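Local coordinates for protein ACDH-11, isoform b (Caenorhabditis elegans, PDB 4Y9J) that belongs to the acyl-CoA dehydrogenase family of flavoproteins and binds flavin-adenine dinucleotide within a four-chain assembly, at residues B[471-476]-B[533-538]; B[370-375]-B[400-405]; B[275-278]-B[284-287]; B[96-101]-B[226-231]. All coordinates share one frame; numbering follows the deposited sequence.

Overall arrangement
Contacts 1 and 2 pack helix on helix in the C-terminal half of the chain, while contacts 3 and 4 lie at the beta domain, with centres of the two pairs 28 to 40 Å apart. Contacts 1 and 2 meet at E374, which R473 and Y535 both approach. Contact 2, nearest the centre of the chain, is wholly apolar; contact 1 adds a polar group, R473 and Y535 round the buried E374. Contact 3 is buried but carried by two lysines, of which K277 lies beside the flavin, and it adjoins a second subunit. Contact 4, only partly buried, rests on one indole-carboxylate bond. Contacts 3 and 4 adjoin, P284 O lying 2.8 Å from A226 N.

Contact 1: B[471-476]-B[533-538]; sequences GKRVEQ and RIYSGA
R473 lays the aliphatic start of its side chain against the hydroxyl end of Y535: its CG is 3.6 Å from Y535 OH and 3.9 Å from Y535 CZ. The two side chains cross at about a right angle, and guanidinium and ring planes stand 82° apart, so there is no stacking; the hydroxyl lies at the guanidinium edge, in its plane. The bend at chi2 (58°) turns the arginine tip along its own helix, where NH1 donates to Q476 OE1 at 3.1 Å. The main polar partner of both residues is E374 on helix 352-383, which forms a salt bridge with R473 NE and a hydrogen bond with Y535 OH.

The rest of the contact is apolar. V474 CG2 meets I534 CG2 at 3.8 Å, the two side chains again crossing nearly perpendicularly, while V474 CG1, anti to the backbone N, approaches A538 CB at 4.2 Å. The short segments run roughly parallel, 24° between directions, with axes 9.7 Å apart. They belong to helices 466-478 and 524-545, in the C-terminal region related to acyl-CoA dehydrogenase 11, and V495 of helix 486-512 packs on both V474 and I534. The contact thus combines methyl packing with a polar side turned to helix 352-383, where the E374 carboxylate bridges the two helices and probably balances the charge of R473.

Contact 2: B[370-375]-B[400-405]; sequences LLLFEA and PVLKLY
Segments 370-375 and 400-405 run in roughly antiparallel directions, 148° apart, with their axes 10.1 Å from each other at closest approach. L371 and L402 are the nearest pair in the backbone, their CA atoms 6.7 Å apart. They sit on helices 352-383 and 389-419, in the acyl-CoA dehydrogenase C-terminal domain.

L402 carries the interface, since every close contact involves it. With CG anti to its backbone N (chi1 172°), it projects both methyls at the facing helix. CD2 reaches A375 CB at 3.8 Å and L372 CA at the same distance, and it also meets the CD1 methyl of L372 at 4.0 Å. L402 CD1 lies on the L371 side, 3.8 Å from L372 N and 4.0 Å from L371 CD2. L371 and L402 slide past one another in opposite senses, so L371 CD2 in turn comes 4.0 Å from L402 CA. Helix 304-338 adds to the packing, with L324 on L372 and A320 on L402.

All four touching residues are buried and aliphatic. The helices are therefore held together here by shape and by exclusion of water, with the forked end of a single leucine set among two leucines and an alanine.

Contact 3: B[275-278]-B[284-287]; sequences KNKL and PTAE
K275 NZ forms a salt bridge with E287 OE2 at 2.7 Å, fastening the loop after strand 269-274 to strand 285-298 in the beta-sheet middle domain of the acyl-CoA dehydrogenase fold. The ammonium approaches from above the carboxylate plane, 37° out of it. R273 forms a second salt bridge to the same oxygen, while Y220 OH bonds to OE1, so the buried carboxylate is held at both oxygens.

A second lysine, K277, reaches T285 OG1 with its NZ at 2.7 Å; the bend at chi3 (-84°) helps bring the ammonium to the strand. L283 O and T280 O also accept bonds from this NZ. Both K277 and T285 line the flavin-adenine dinucleotide pocket.

In the backbone, K275 N donates to T285 O at 2.8 Å and 166°, continuing the antiparallel pairing of the two strands into the loop. One water accepts from T285 N at 2.9 Å and lies 3.2 Å from K275 O, to which it may donate. Outward from these bonds, W222 and F223 make cation-pi contacts with K275, and M427 of the second subunit packs on both lysines. Among the packing contacts between the segments, K275 CG lies 3.8 Å from T285 CG2.

Contact 4: B[96-101]-B[226-231]; sequences NEWHKL and AVDADV
W98 directs its CB toward the loop 226-231, and its chi1 of 177° sets CG opposite the backbone N, carrying the indole away from its helix. Beyond CG, CD1 lies 3.7 Å from D228 OD2 and also rests over one face of the neighbouring H99 ring, 4.2 Å above its plane and offset toward the rim. NE1 makes the bond that defines the contact: it donates to D228 OD2 at 2.8 Å. The acceptor lies in the indole plane, and the N-H...acceptor angle of 174° shows the bond to be nearly straight. Further round the ring, CE2 is 3.8 Å from the same oxygen, and CZ2 at the outer rim comes within 4.1 Å of D228 OD1. CZ2 also packs against P284 CD.

The carboxylate is turned steeply to the ring, the two planes 68° apart, and OD2 receives the N-H from above the carboxylate plane. With CG between the backbone N and the carbonyl carbon, D228 holds its carboxylate toward the indole. OD2 has a second partner in K102, a salt bridge that would be expected to stabilise the negative charge. H99 ND1 is 5.3 Å from D228 OD2, so any charge on the imidazole could add to that effect.

D228 occupies the third position of a type I beta turn from A226 to A229, closed by a bond from A229 N to A226 O. The arrangement is an interdomain tie, joining helix 96-107 of the AidB-like N-terminal domain to a connection between strands 214-225 and 231-238 of the beta-sheet middle domain of an acyl-CoA dehydrogenase.

Contact 1: B[471-476]-B[533-538]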
loop_
_atom_site.group_PDB
_atom_site.type_symbol
_atom_site.label_atom_id
_atom_site.label_comp_id
_atom_site.label_asym_id
_atom_site.label_seq_id
_atom_site.Cartn_x
_atom_site.Cartn_y
_atom_site.Cartn_z
ATOM N N GLY B 471 -25.503 20.657 -45.433
ATOM C CA GLY B 471 -25.746 20.119 -46.778
ATOM C C GLY B 471 -24.736 20.699 -47.821
ATOM O O GLY B 471 -24.179 19.983 -48.713
ATOM N N LYS B 472 -24.498 22.005 -47.703
ATOM C CA LYS B 472 -23.492 22.682 -48.553
ATOM C C LYS B 472 -22.081 22.132 -48.370
ATOM O O LYS B 472 -21.411 21.829 -49.373
ATOM C CB LYS B 472 -23.454 24.169 -48.270
ATOM C CG LYS B 472 -24.675 24.858 -48.791
ATOM C CD LYS B 472 -24.641 26.335 -48.534
ATOM C CE LYS B 472 -25.878 26.906 -49.189
ATOM N NZ LYS B 472 -25.921 28.356 -48.918
ATOM N N ARG B 473 -21.637 21.979 -47.110
ATOM C CA ARG B 473 -20.328 21.359 -46.838
ATOM C C ARG B 473 -20.229 19.928 -47.423
ATOM O O ARG B 473 -19.268 19.579 -48.142
ATOM C CB ARG B 473 -20.002 21.408 -45.324
ATOM C CG ARG B 473 -18.624 20.864 -44.911
ATOM C CD ARG B 473 -17.483 21.591 -45.598
ATOM N NE ARG B 473 -16.164 21.019 -45.327
ATOM C CZ ARG B 473 -15.217 20.848 -46.248
ATOM N NH1 ARG B 473 -15.423 21.176 -47.493
ATOM N NH2 ARG B 473 -14.041 20.356 -45.927
ATOM N N VAL B 474 -21.248 19.111 -47.151
ATOM C CA VAL B 474 -21.202 17.761 -47.673
ATOM C C VAL B 474 -21.101 17.756 -49.184
ATOM O O VAL B 474 -20.296 17.037 -49.739
ATOM C CB VAL B 474 -22.404 16.918 -47.249
ATOM C CG1 VAL B 474 -22.373 15.567 -47.951
ATOM C CG2 VAL B 474 -22.387 16.699 -45.766
ATOM N N GLU B 475 -21.905 18.562 -49.851
ATOM C CA GLU B 475 -21.817 18.627 -51.328
ATOM C C GLU B 475 -20.451 19.151 -51.861
ATOM O O GLU B 475 -19.954 18.646 -52.963
ATOM C CB GLU B 475 -22.982 19.399 -51.918
ATOM C CG GLU B 475 -23.086 20.825 -51.399
ATOM C CD GLU B 475 -23.128 21.924 -52.472
ATOM O OE1 GLU B 475 -24.062 21.913 -53.310
ATOM O OE2 GLU B 475 -22.232 22.822 -52.412
ATOM N N GLN B 476 -19.792 20.064 -51.109
ATOM C CA GLN B 476 -18.434 20.445 -51.539
ATOM C C GLN B 476 -17.501 19.248 -51.573
ATOM O O GLN B 476 -16.711 19.034 -52.525
ATOM C CB GLN B 476 -17.828 21.441 -50.564
ATOM C CG GLN B 476 -18.573 22.754 -50.485
ATOM C CD GLN B 476 -17.982 23.731 -49.480
ATOM O OE1 GLN B 476 -17.330 23.371 -48.515
ATOM N NE2 GLN B 476 -18.183 24.998 -49.751
ATOM N N ARG B 533 -21.557 10.457 -39.044
ATOM C CA ARG B 533 -21.247 9.474 -40.075
ATOM C C ARG B 533 -21.307 10.057 -41.486
ATOM O O ARG B 533 -20.540 9.646 -42.346
ATOM C CB ARG B 533 -22.182 8.296 -39.960
ATOM C CG ARG B 533 -21.959 7.535 -38.660
ATOM C CD ARG B 533 -22.871 6.349 -38.427
ATOM N NE ARG B 533 -24.297 6.722 -38.328
ATOM C CZ ARG B 533 -25.189 6.359 -37.385
ATOM N NH1 ARG B 533 -24.815 5.539 -36.344
ATOM N NH2 ARG B 533 -26.482 6.819 -37.526
ATOM N N ILE B 534 -22.280 10.924 -41.743
ATOM C CA ILE B 534 -22.396 11.603 -43.026
ATOM C C ILE B 534 -21.136 12.427 -43.277
ATOM O O ILE B 534 -20.547 12.390 -44.375
ATOM C CB ILE B 534 -23.678 12.489 -43.093
ATOM C CG1 ILE B 534 -24.907 11.553 -43.193
ATOM C CG2 ILE B 534 -23.645 13.459 -44.305
ATOM C CD1 ILE B 534 -26.245 12.245 -43.071
ATOM N N TYR B 535 -20.778 13.213 -42.280
ATOM C CA TYR B 535 -19.652 14.137 -42.410
ATOM C C TYR B 535 -18.374 13.318 -42.600
ATOM O O TYR B 535 -17.565 13.612 -43.505
ATOM C CB TYR B 535 -19.589 15.034 -41.160
ATOM C CG TYR B 535 -19.004 16.410 -41.355
ATOM C CD1 TYR B 535 -18.060 16.677 -42.344
ATOM C CD2 TYR B 535 -19.357 17.451 -40.469
ATOM C CE1 TYR B 535 -17.536 17.989 -42.505
ATOM C CE2 TYR B 535 -18.838 18.739 -40.601
ATOM C CZ TYR B 535 -17.902 18.996 -41.563
ATOM O OH TYR B 535 -17.386 20.251 -41.627
ATOM N N SER B 536 -18.221 12.257 -41.805
ATOM C CA SER B 536 -16.996 11.437 -41.823
ATOM C C SER B 536 -16.891 10.704 -43.180
ATOM O O SER B 536 -15.804 10.620 -43.805
ATOM C CB SER B 536 -16.946 10.442 -40.658
ATOM O OG SER B 536 -16.832 11.102 -39.406
ATOM N N GLY B 537 -18.018 10.198 -43.670
ATOM C CA GLY B 537 -18.005 9.510 -44.935
ATOM C C GLY B 537 -17.575 10.384 -46.090
ATOM O O GLY B 537 -16.812 9.975 -47.007
ATOM N N ALA B 538 -18.165 11.567 -46.124
ATOM C CA ALA B 538 -17.846 12.531 -47.200
ATOM C C ALA B 538 -16.351 12.925 -47.187
ATOM O O ALA B 538 -15.724 13.092 -48.249
ATOM C CB ALA B 538 -18.680 13.774 -46.996
#

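Contact 2: B[370-375]-B[400-405]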
loop_
_atom_site.group_PDB
_atom_site.type_symbol
_atom_site.label_atom_id
_atom_site.label_comp_id
_atom_site.label_asym_id
_atom_site.label_seq_id
_atom_site.Cartn_x
_atom_site.Cartn_y
_atom_site.Cartn_z
ATOM N N LEU B 370 -10.478 11.797 -39.750
ATOM C CA LEU B 370 -10.643 12.852 -40.783
ATOM C C LEU B 370 -11.581 13.907 -40.224
ATOM O O LEU B 370 -11.418 15.055 -40.505
ATOM C CB LEU B 370 -11.111 12.249 -42.088
ATOM C CG LEU B 370 -10.071 11.410 -42.815
ATOM C CD1 LEU B 370 -10.480 11.273 -44.244
ATOM C CD2 LEU B 370 -8.659 12.014 -42.744
ATOM N N LEU B 371 -12.572 13.511 -39.424
ATOM C CA LEU B 371 -13.480 14.451 -38.796
ATOM C C LEU B 371 -12.681 15.337 -37.849
ATOM O O LEU B 371 -12.944 16.523 -37.778
ATOM C CB LEU B 371 -14.631 13.733 -38.092
ATOM C CG LEU B 371 -15.905 14.472 -37.634
ATOM C CD1 LEU B 371 -16.700 14.946 -38.824
ATOM C CD2 LEU B 371 -16.809 13.606 -36.740
ATOM N N LEU B 372 -11.746 14.744 -37.091
ATOM C CA LEU B 372 -10.902 15.494 -36.185
ATOM C C LEU B 372 -10.104 16.555 -36.895
ATOM O O LEU B 372 -9.986 17.695 -36.403
ATOM C CB LEU B 372 -9.926 14.570 -35.496
ATOM C CG LEU B 372 -8.810 15.237 -34.691
ATOM C CD1 LEU B 372 -9.358 16.073 -33.535
ATOM C CD2 LEU B 372 -7.835 14.172 -34.186
ATOM N N PHE B 373 -9.504 16.188 -38.021
ATOM C CA PHE B 373 -8.694 17.151 -38.775
ATOM C C PHE B 373 -9.540 18.198 -39.514
ATOM O O PHE B 373 -9.113 19.317 -39.641
ATOM C CB PHE B 373 -7.646 16.431 -39.651
ATOM C CG PHE B 373 -6.457 16.064 -38.855
ATOM C CD1 PHE B 373 -5.513 17.036 -38.535
ATOM C CD2 PHE B 373 -6.337 14.807 -38.292
ATOM C CE1 PHE B 373 -4.445 16.751 -37.676
ATOM C CE2 PHE B 373 -5.280 14.518 -37.418
ATOM C CZ PHE B 373 -4.332 15.489 -37.126
ATOM N N GLU B 374 -10.770 17.855 -39.894
ATOM C CA GLU B 374 -11.727 18.854 -40.395
ATOM C C GLU B 374 -12.073 19.849 -39.272
ATOM O O GLU B 374 -12.135 21.040 -39.495
ATOM C CB GLU B 374 -13.008 18.168 -40.887
ATOM C CG GLU B 374 -14.173 19.122 -41.206
ATOM C CD GLU B 374 -14.042 19.811 -42.538
ATOM O OE1 GLU B 374 -12.959 19.719 -43.149
ATOM O OE2 GLU B 374 -15.015 20.473 -42.958
ATOM N N ALA B 375 -12.238 19.365 -38.040
ATOM C CA ALA B 375 -12.408 20.308 -36.888
ATOM C C ALA B 375 -11.165 21.241 -36.665
ATOM O O ALA B 375 -11.320 22.420 -36.431
ATOM C CB ALA B 375 -12.776 19.530 -35.635
ATOM N N PRO B 400 -19.167 19.439 -30.935
ATOM C CA PRO B 400 -19.817 18.433 -30.075
ATOM C C PRO B 400 -20.037 17.074 -30.754
ATOM O O PRO B 400 -19.978 16.038 -30.065
ATOM C CB PRO B 400 -21.161 19.082 -29.745
ATOM C CG PRO B 400 -21.420 20.070 -30.887
ATOM C CD PRO B 400 -20.041 20.603 -31.153
ATOM N N VAL B 401 -20.286 17.096 -32.067
ATOM C CA VAL B 401 -20.521 15.876 -32.848
ATOM C C VAL B 401 -19.250 15.015 -32.781
ATOM O O VAL B 401 -19.299 13.835 -32.444
ATOM C CB VAL B 401 -20.917 16.189 -34.295
ATOM C CG1 VAL B 401 -20.972 14.918 -35.117
ATOM C CG2 VAL B 401 -22.239 16.929 -34.346
ATOM N N LEU B 402 -18.108 15.630 -33.061
ATOM C CA LEU B 402 -16.815 14.935 -32.950
ATOM C C LEU B 402 -16.507 14.336 -31.582
ATOM O O LEU B 402 -16.200 13.136 -31.447
ATOM C CB LEU B 402 -15.704 15.863 -33.353
ATOM C CG LEU B 402 -14.284 15.404 -33.144
ATOM C CD1 LEU B 402 -13.942 14.217 -34.009
ATOM C CD2 LEU B 402 -13.301 16.530 -33.426
ATOM N N LYS B 403 -16.622 15.180 -30.566
ATOM C CA LYS B 403 -16.393 14.734 -29.223
ATOM C C LYS B 403 -17.297 13.553 -28.880
ATOM O O LYS B 403 -16.819 12.511 -28.365
ATOM C CB LYS B 403 -16.580 15.901 -28.230
ATOM C CG LYS B 403 -16.063 15.728 -26.792
ATOM C CD LYS B 403 -16.675 14.607 -25.982
ATOM C CE LYS B 403 -16.560 14.859 -24.492
ATOM N NZ LYS B 403 -17.028 13.756 -23.645
ATOM N N LEU B 404 -18.588 13.702 -29.064
ATOM C CA LEU B 404 -19.491 12.669 -28.588
ATOM C C LEU B 404 -19.339 11.405 -29.411
ATOM O O LEU B 404 -19.466 10.283 -28.889
ATOM C CB LEU B 404 -20.932 13.143 -28.550
ATOM C CG LEU B 404 -21.668 13.425 -29.844
ATOM C CD1 LEU B 404 -22.367 12.164 -30.366
ATOM C CD2 LEU B 404 -22.686 14.556 -29.673
ATOM N N TYR B 405 -19.050 11.529 -30.683
ATOM C CA TYR B 405 -18.980 10.344 -31.531
ATOM C C TYR B 405 -17.685 9.530 -31.275
ATOM O O TYR B 405 -17.757 8.291 -31.019
ATOM C CB TYR B 405 -19.162 10.691 -33.022
ATOM C CG TYR B 405 -19.425 9.416 -33.868
ATOM C CD1 TYR B 405 -20.634 8.763 -33.778
ATOM C CD2 TYR B 405 -18.457 8.883 -34.684
ATOM C CE1 TYR B 405 -20.892 7.631 -34.522
ATOM C CE2 TYR B 405 -18.680 7.765 -35.429
ATOM C CZ TYR B 405 -19.921 7.145 -35.362
ATOM O OH TYR B 405 -20.188 5.993 -36.054
#

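Contact 3: B[275-278]-B[284-287]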
loop_
_atom_site.group_PDB
_atom_site.type_symbol
_atom_site.label_atom_id
_atom_site.label_comp_id
_atom_site.label_asym_id
_atom_site.label_seq_id
_atom_site.Cartn_x
_atom_site.Cartn_y
_atom_site.Cartn_z
ATOM N N LYS B 275 -9.848 11.997 -5.644
ATOM C CA LYS B 275 -10.726 10.936 -6.147
ATOM C C LYS B 275 -9.972 9.621 -6.337
ATOM O O LYS B 275 -8.769 9.556 -6.657
ATOM C CB LYS B 275 -11.361 11.326 -7.482
ATOM C CG LYS B 275 -12.194 12.591 -7.496
ATOM C CD LYS B 275 -13.429 12.465 -6.589
ATOM C CE LYS B 275 -14.272 13.671 -6.852
ATOM N NZ LYS B 275 -15.519 13.675 -6.076
ATOM N N ASN B 276 -10.699 8.519 -6.123
ATOM C CA ASN B 276 -10.240 7.170 -6.441
ATOM C C ASN B 276 -10.909 6.669 -7.710
ATOM O O ASN B 276 -12.094 6.336 -7.695
ATOM C CB ASN B 276 -10.569 6.284 -5.222
ATOM C CG ASN B 276 -10.189 4.827 -5.432
ATOM O OD1 ASN B 276 -9.592 4.411 -6.422
ATOM N ND2 ASN B 276 -10.628 4.016 -4.477
ATOM N N LYS B 277 -10.178 6.707 -8.836
ATOM C CA LYS B 277 -10.796 6.737 -10.170
ATOM C C LYS B 277 -10.534 5.457 -10.912
ATOM O O LYS B 277 -9.459 4.818 -10.735
ATOM C CB LYS B 277 -10.246 7.892 -10.987
ATOM C CG LYS B 277 -10.471 9.248 -10.315
ATOM C CD LYS B 277 -10.020 10.434 -11.146
ATOM C CE LYS B 277 -8.508 10.630 -10.928
ATOM N NZ LYS B 277 -7.944 11.633 -11.877
ATOM N N LEU B 278 -11.483 5.062 -11.739
ATOM C CA LEU B 278 -11.272 3.915 -12.639
ATOM C C LEU B 278 -9.998 3.995 -13.458
ATOM O O LEU B 278 -9.191 3.013 -13.567
ATOM C CB LEU B 278 -12.487 3.725 -13.595
ATOM C CG LEU B 278 -12.350 2.718 -14.739
ATOM C CD1 LEU B 278 -11.982 1.311 -14.236
ATOM C CD2 LEU B 278 -13.645 2.716 -15.573
ATOM N N PRO B 284 -3.975 14.157 -10.760
ATOM C CA PRO B 284 -4.574 14.385 -9.448
ATOM C C PRO B 284 -5.911 15.091 -9.579
ATOM O O PRO B 284 -5.949 16.190 -10.140
ATOM C CB PRO B 284 -3.587 15.293 -8.769
ATOM C CG PRO B 284 -2.728 15.817 -9.856
ATOM C CD PRO B 284 -2.749 14.914 -10.976
ATOM N N THR B 285 -6.970 14.457 -9.188
ATOM C CA THR B 285 -8.298 15.083 -9.232
ATOM C C THR B 285 -8.782 15.156 -7.811
ATOM O O THR B 285 -8.903 14.146 -7.111
ATOM C CB THR B 285 -9.274 14.287 -10.143
ATOM O OG1 THR B 285 -8.771 14.183 -11.488
ATOM C CG2 THR B 285 -10.677 14.864 -10.108
ATOM N N ALA B 286 -9.102 16.363 -7.352
ATOM C CA ALA B 286 -9.508 16.599 -5.973
ATOM C C ALA B 286 -10.894 17.115 -5.837
ATOM O O ALA B 286 -11.515 17.630 -6.800
ATOM C CB ALA B 286 -8.531 17.632 -5.354
ATOM N N GLU B 287 -11.407 17.046 -4.628
ATOM C CA GLU B 287 -12.520 17.873 -4.211
ATOM C C GLU B 287 -11.945 19.071 -3.455
ATOM O O GLU B 287 -11.098 18.897 -2.563
ATOM C CB GLU B 287 -13.462 17.125 -3.283
ATOM C CG GLU B 287 -14.014 15.849 -3.919
ATOM C CD GLU B 287 -14.782 14.934 -2.984
ATOM O OE1 GLU B 287 -15.212 15.381 -1.872
ATOM O OE2 GLU B 287 -14.940 13.753 -3.426
HETATM O O HOH W 1 -6.979 11.799 -7.997
#

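Contact 4: B[96-101]-B[226-231]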
loop_
_atom_site.group_PDB
_atom_site.type_symbol
_atom_site.label_atom_id
_atom_site.label_comp_id
_atom_site.label_asym_id
_atom_site.label_seq_id
_atom_site.Cartn_x
_atom_site.Cartn_y
_atom_site.Cartn_z
ATOM N N ASN B 96 7.955 12.605 -10.025
ATOM C CA ASN B 96 8.831 13.425 -10.815
ATOM C C ASN B 96 8.475 13.360 -12.285
ATOM O O ASN B 96 8.573 14.382 -13.019
ATOM C CB ASN B 96 10.283 13.003 -10.652
ATOM C CG ASN B 96 10.880 13.495 -9.372
ATOM O OD1 ASN B 96 10.306 14.360 -8.659
ATOM N ND2 ASN B 96 12.091 13.012 -9.081
ATOM N N GLU B 97 8.024 12.219 -12.720
ATOM C CA GLU B 97 7.713 12.033 -14.144
ATOM C C GLU B 97 6.466 12.894 -14.664
ATOM O O GLU B 97 6.498 13.366 -15.815
ATOM C CB GLU B 97 7.534 10.598 -14.512
ATOM C CG GLU B 97 8.756 9.705 -14.338
ATOM C CD GLU B 97 8.970 9.174 -12.927
ATOM O OE1 GLU B 97 8.270 9.561 -11.968
ATOM O OE2 GLU B 97 9.786 8.299 -12.795
ATOM N N TRP B 98 5.462 13.117 -13.809
ATOM C CA TRP B 98 4.364 13.983 -14.092
ATOM C C TRP B 98 4.948 15.406 -14.410
ATOM O O TRP B 98 4.591 16.020 -15.432
ATOM C CB TRP B 98 3.422 14.076 -12.912
ATOM C CG TRP B 98 2.312 14.987 -13.084
ATOM C CD1 TRP B 98 2.255 16.298 -12.650
ATOM C CD2 TRP B 98 1.051 14.737 -13.756
ATOM N NE1 TRP B 98 1.020 16.819 -12.938
ATOM C CE2 TRP B 98 0.292 15.929 -13.673
ATOM C CE3 TRP B 98 0.494 13.634 -14.445
ATOM C CZ2 TRP B 98 -0.998 16.036 -14.223
ATOM C CZ3 TRP B 98 -0.815 13.763 -14.987
ATOM C CH2 TRP B 98 -1.523 14.961 -14.867
ATOM N N HIS B 99 5.790 15.901 -13.531
ATOM C CA HIS B 99 6.411 17.177 -13.723
ATOM C C HIS B 99 7.222 17.218 -15.023
ATOM O O HIS B 99 7.207 18.230 -15.728
ATOM C CB HIS B 99 7.264 17.613 -12.514
ATOM C CG HIS B 99 6.464 17.796 -11.262
ATOM N ND1 HIS B 99 5.449 18.733 -11.138
ATOM C CD2 HIS B 99 6.524 17.147 -10.071
ATOM C CE1 HIS B 99 4.896 18.628 -9.941
ATOM N NE2 HIS B 99 5.528 17.669 -9.279
ATOM N N LYS B 100 7.996 16.179 -15.291
ATOM C CA LYS B 100 8.819 16.089 -16.482
ATOM C C LYS B 100 7.979 16.131 -17.740
ATOM O O LYS B 100 8.317 16.878 -18.692
ATOM C CB LYS B 100 9.711 14.849 -16.457
ATOM C CG LYS B 100 10.623 14.710 -17.660
ATOM C CD LYS B 100 11.666 15.825 -17.791
ATOM C CE LYS B 100 12.533 15.572 -19.033
ATOM N NZ LYS B 100 13.616 16.530 -19.270
ATOM N N LEU B 101 6.853 15.455 -17.732
ATOM C CA LEU B 101 5.910 15.505 -18.863
ATOM C C LEU B 101 5.399 16.929 -19.145
ATOM O O LEU B 101 5.348 17.364 -20.282
ATOM C CB LEU B 101 4.773 14.551 -18.665
ATOM C CG LEU B 101 5.143 13.062 -18.833
ATOM C CD1 LEU B 101 4.202 12.150 -18.068
ATOM C CD2 LEU B 101 5.204 12.660 -20.272
ATOM N N ALA B 226 -6.084 18.223 -12.094
ATOM C CA ALA B 226 -4.797 18.921 -12.233
ATOM C C ALA B 226 -4.701 20.035 -11.237
ATOM O O ALA B 226 -4.412 21.198 -11.578
ATOM C CB ALA B 226 -4.600 19.433 -13.656
ATOM N N VAL B 227 -4.934 19.703 -9.955
ATOM C CA VAL B 227 -4.742 20.686 -8.875
ATOM C C VAL B 227 -3.272 21.087 -8.592
ATOM O O VAL B 227 -3.028 21.943 -7.774
ATOM C CB VAL B 227 -5.434 20.234 -7.539
ATOM C CG1 VAL B 227 -6.909 20.457 -7.588
ATOM C CG2 VAL B 227 -5.143 18.829 -7.197
ATOM N N ASP B 228 -2.333 20.476 -9.295
ATOM C CA ASP B 228 -0.980 20.953 -9.395
ATOM C C ASP B 228 -0.855 22.192 -10.401
ATOM O O ASP B 228 0.270 22.710 -10.568
ATOM C CB ASP B 228 -0.083 19.862 -9.917
ATOM C CG ASP B 228 -0.521 19.375 -11.269
ATOM O OD1 ASP B 228 -1.686 18.911 -11.444
ATOM O OD2 ASP B 228 0.287 19.421 -12.206
ATOM N N ALA B 229 -1.952 22.600 -11.031
ATOM C CA ALA B 229 -1.916 23.719 -11.998
ATOM C C ALA B 229 -1.676 25.073 -11.299
ATOM O O ALA B 229 -1.725 25.162 -10.058
ATOM C CB ALA B 229 -3.210 23.794 -12.716
ATOM N N ASP B 230 -1.400 26.111 -12.082
ATOM C CA ASP B 230 -1.089 27.409 -11.523
ATOM C C ASP B 230 -2.284 28.317 -11.371
ATOM O O ASP B 230 -2.313 29.158 -10.463
ATOM C CB ASP B 230 0.000 28.050 -12.377
ATOM C CG ASP B 230 1.158 27.102 -12.571
ATOM O OD1 ASP B 230 1.959 27.060 -11.627
ATOM O OD2 ASP B 230 1.192 26.332 -13.606
ATOM N N VAL B 231 -3.240 28.203 -12.289
ATOM C CA VAL B 231 -4.464 29.005 -12.289
ATOM C C VAL B 231 -5.647 28.111 -12.620
ATOM O O VAL B 231 -5.501 26.973 -13.062
ATOM C CB VAL B 231 -4.425 30.167 -13.310
ATOM C CG1 VAL B 231 -3.364 31.181 -12.952
ATOM C CG2 VAL B 231 -4.253 29.635 -14.722
#